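Local coordinates for alpha-rhamnosidase (Dictyoglomus thermophilum, PDB 6I60), which probably hydrolyses terminal non-reducing alpha-L-rhamnose residues in alpha-L-rhamnosides, as a bacterial alpha-L-rhamnosidase, at residues 176-184 with 314-324. Numbering follows the deposited sequence.
Sequences APMFRKSFS and WNLPDFDDSTW
Arg-180, meeting Trp-314 and Asp-321 in the curve of the 314-324 loop, illustrates how one long side chain can touch several parts of an irregular segment at once. Its polar grip begins with NE, which donates a hydrogen bond to the backbone O of Trp-314 (2.8 Å); at 133° the bond is bent, and that oxygen sits out of the guanidinium plane. Asp-321 supplies the charge: its OD2 forms a long salt bridge with Arg-180 NH1 (3.9 Å) and accepts a weak hydrogen bond from Ser-182 OG (3.4 Å). An alanine in place of Asp-321 would probably leave the guanidinium without this countercharge and the Ser-182 hydroxyl without its weak acceptor.

Aromatic contacts flank this polar centre. Phe-319 CD1 comes obliquely to Arg-180 NE, the ring and guanidinium planes only 20° apart, while Trp-324 CZ3 abuts Arg-180 CB. Farther along the strand, Met-178 makes a Met-aromatic contact: its chain bends at chi3 (123°), placing CE over the Trp-314 five-membered ring and SD 4.6 Å from the six-membered ring centroid. Asn-315 CB lies over the indole's other face.

The loop, within the alpha-L-rhamnosidase N-terminal domain, thus packs against strand 171-184, itself paired with strands 242-250 and 288-298.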
# COMPACT_ATOMS: atom_id res chain seq x y z
N ALA A 176 -17.24 12.05 20.88
CA ALA A 176 -16.39 12.87 20.01
C ALA A 176 -16.22 14.25 20.63
O ALA A 176 -17.08 15.12 20.46
CB ALA A 176 -17.00 12.98 18.61
N PRO A 177 -15.13 14.50 21.35
CA PRO A 177 -14.93 15.82 21.95
C PRO A 177 -14.44 16.84 20.93
O PRO A 177 -13.69 16.52 20.00
CB PRO A 177 -13.88 15.57 23.03
CG PRO A 177 -13.09 14.42 22.50
CD PRO A 177 -14.04 13.57 21.69
N MET A 178 -14.87 18.08 21.12
CA MET A 178 -14.42 19.21 20.32
C MET A 178 -13.58 20.14 21.18
O MET A 178 -13.86 20.32 22.37
CB MET A 178 -15.61 19.97 19.72
CG MET A 178 -16.65 19.07 19.07
SD MET A 178 -18.22 19.92 18.79
CE MET A 178 -18.40 19.71 17.02
N PHE A 179 -12.55 20.73 20.58
CA PHE A 179 -11.64 21.62 21.29
C PHE A 179 -11.53 22.93 20.54
O PHE A 179 -11.37 22.94 19.31
CB PHE A 179 -10.26 20.97 21.45
CG PHE A 179 -10.26 19.76 22.34
CD1 PHE A 179 -10.50 18.50 21.82
CD2 PHE A 179 -10.04 19.89 23.70
CE1 PHE A 179 -10.50 17.39 22.64
CE2 PHE A 179 -10.04 18.78 24.52
CZ PHE A 179 -10.28 17.53 23.99
N ARG A 180 -11.60 24.04 21.28
CA ARG A 180 -11.61 25.37 20.69
C ARG A 180 -10.65 26.28 21.44
O ARG A 180 -10.57 26.23 22.67
CB ARG A 180 -13.02 25.97 20.72
CG ARG A 180 -13.07 27.41 20.24
CD ARG A 180 -14.41 28.07 20.55
NE ARG A 180 -14.88 28.91 19.45
CZ ARG A 180 -14.24 29.99 18.99
NH1 ARG A 180 -13.10 30.40 19.53
NH2 ARG A 180 -14.77 30.68 17.98
N LYS A 181 -9.93 27.11 20.69
CA LYS A 181 -9.04 28.11 21.26
C LYS A 181 -9.03 29.32 20.34
O LYS A 181 -9.01 29.18 19.11
CB LYS A 181 -7.62 27.56 21.44
CG LYS A 181 -6.56 28.61 21.70
CD LYS A 181 -6.40 28.89 23.19
CE LYS A 181 -5.69 30.21 23.45
NZ LYS A 181 -6.66 31.34 23.53
N SER A 182 -9.05 30.51 20.93
CA SER A 182 -9.08 31.76 20.19
C SER A 182 -7.75 32.49 20.34
O SER A 182 -7.16 32.49 21.43
CB SER A 182 -10.23 32.65 20.65
OG SER A 182 -10.47 32.48 22.04
N PHE A 183 -7.29 33.11 19.26
CA PHE A 183 -6.08 33.92 19.27
C PHE A 183 -6.29 35.12 18.37
O PHE A 183 -7.18 35.14 17.52
CB PHE A 183 -4.85 33.12 18.84
CG PHE A 183 -4.93 32.56 17.45
CD1 PHE A 183 -5.61 31.38 17.21
CD2 PHE A 183 -4.31 33.20 16.39
CE1 PHE A 183 -5.69 30.85 15.93
CE2 PHE A 183 -4.38 32.68 15.11
CZ PHE A 183 -5.07 31.50 14.88
N SER A 184 -5.45 36.14 18.56
CA SER A 184 -5.57 37.40 17.85
C SER A 184 -4.34 37.64 16.98
O SER A 184 -3.22 37.29 17.35
CB SER A 184 -5.75 38.57 18.83
OG SER A 184 -7.12 38.76 19.14
N TRP A 314 -19.44 27.06 15.98
CA TRP A 314 -18.51 26.78 17.06
C TRP A 314 -17.06 27.06 16.71
O TRP A 314 -16.24 27.23 17.62
CB TRP A 314 -18.65 25.33 17.51
CG TRP A 314 -18.11 24.34 16.51
CD1 TRP A 314 -18.73 23.89 15.39
CD2 TRP A 314 -16.84 23.69 16.56
NE1 TRP A 314 -17.93 23.00 14.73
CE2 TRP A 314 -16.76 22.86 15.43
CE3 TRP A 314 -15.76 23.73 17.45
CZ2 TRP A 314 -15.64 22.07 15.16
CZ3 TRP A 314 -14.65 22.95 17.19
CH2 TRP A 314 -14.60 22.13 16.05
N ASN A 315 -16.71 27.12 15.43
CA ASN A 315 -15.30 27.27 15.05
C ASN A 315 -15.06 28.53 14.22
O ASN A 315 -14.39 28.47 13.19
CB ASN A 315 -14.83 26.03 14.28
CG ASN A 315 -15.77 25.65 13.15
OD1 ASN A 315 -16.67 26.40 12.80
ND2 ASN A 315 -15.55 24.47 12.58
N LEU A 316 -15.58 29.66 14.67
CA LEU A 316 -15.45 30.93 13.96
C LEU A 316 -15.11 32.03 14.96
O LEU A 316 -15.46 31.93 16.14
CB LEU A 316 -16.73 31.29 13.19
CG LEU A 316 -17.21 30.20 12.23
CD1 LEU A 316 -18.22 29.34 12.92
CD2 LEU A 316 -17.79 30.77 10.95
N PRO A 317 -14.41 33.09 14.50
CA PRO A 317 -13.84 34.08 15.44
C PRO A 317 -14.80 34.60 16.50
O PRO A 317 -14.61 34.33 17.69
CB PRO A 317 -13.40 35.22 14.51
CG PRO A 317 -13.08 34.54 13.22
CD PRO A 317 -14.04 33.39 13.10
N ASP A 318 -15.82 35.34 16.09
CA ASP A 318 -16.77 35.93 17.03
C ASP A 318 -17.75 34.85 17.49
O ASP A 318 -18.79 34.63 16.88
CB ASP A 318 -17.49 37.11 16.39
CG ASP A 318 -16.55 38.26 16.08
OD1 ASP A 318 -16.32 38.54 14.89
OD2 ASP A 318 -16.04 38.88 17.04
N PHE A 319 -17.39 34.17 18.58
CA PHE A 319 -18.24 33.13 19.14
C PHE A 319 -18.07 33.13 20.65
O PHE A 319 -16.95 33.28 21.16
CB PHE A 319 -17.91 31.75 18.56
CG PHE A 319 -18.67 30.62 19.20
CD1 PHE A 319 -18.02 29.71 20.02
CD2 PHE A 319 -20.03 30.48 19.00
CE1 PHE A 319 -18.72 28.67 20.61
CE2 PHE A 319 -20.73 29.44 19.58
CZ PHE A 319 -20.07 28.54 20.39
N ASP A 320 -19.18 32.95 21.37
CA ASP A 320 -19.15 32.90 22.83
C ASP A 320 -18.35 31.70 23.31
O ASP A 320 -18.92 30.64 23.59
CB ASP A 320 -20.57 32.86 23.39
CG ASP A 320 -20.69 33.57 24.73
OD1 ASP A 320 -20.48 34.80 24.77
OD2 ASP A 320 -20.99 32.89 25.73
N ASP A 321 -17.03 31.86 23.42
CA ASP A 321 -16.16 30.75 23.80
C ASP A 321 -16.33 30.34 25.25
O ASP A 321 -15.78 29.31 25.65
CB ASP A 321 -14.70 31.12 23.54
CG ASP A 321 -13.80 29.91 23.44
OD1 ASP A 321 -14.33 28.78 23.46
OD2 ASP A 321 -12.57 30.09 23.35
N SER A 322 -17.09 31.09 26.05
CA SER A 322 -17.31 30.72 27.44
C SER A 322 -18.24 29.52 27.54
O SER A 322 -18.16 28.61 26.69
CB SER A 322 -17.90 31.90 28.23
OG SER A 322 -17.48 31.85 29.58
N THR A 323 -19.09 29.48 28.56
CA THR A 323 -20.03 28.39 28.87
C THR A 323 -19.51 26.98 28.61
O THR A 323 -20.25 26.00 28.77
CB THR A 323 -21.36 28.59 28.12
OG1 THR A 323 -22.27 27.53 28.48
CG2 THR A 323 -21.19 28.58 26.60
N TRP A 324 -18.24 26.85 28.23
CA TRP A 324 -17.60 25.57 27.98
C TRP A 324 -16.64 25.24 29.11
O TRP A 324 -16.05 26.14 29.72
CB TRP A 324 -16.83 25.57 26.65
CG TRP A 324 -17.67 25.66 25.41
CD1 TRP A 324 -18.99 26.01 25.33
CD2 TRP A 324 -17.25 25.40 24.06
NE1 TRP A 324 -19.41 25.98 24.02
CE2 TRP A 324 -18.36 25.61 23.22
CE3 TRP A 324 -16.04 25.00 23.49
CZ2 TRP A 324 -18.30 25.44 21.84
CZ3 TRP A 324 -15.98 24.83 22.11
CH2 TRP A 324 -17.10 25.05 21.31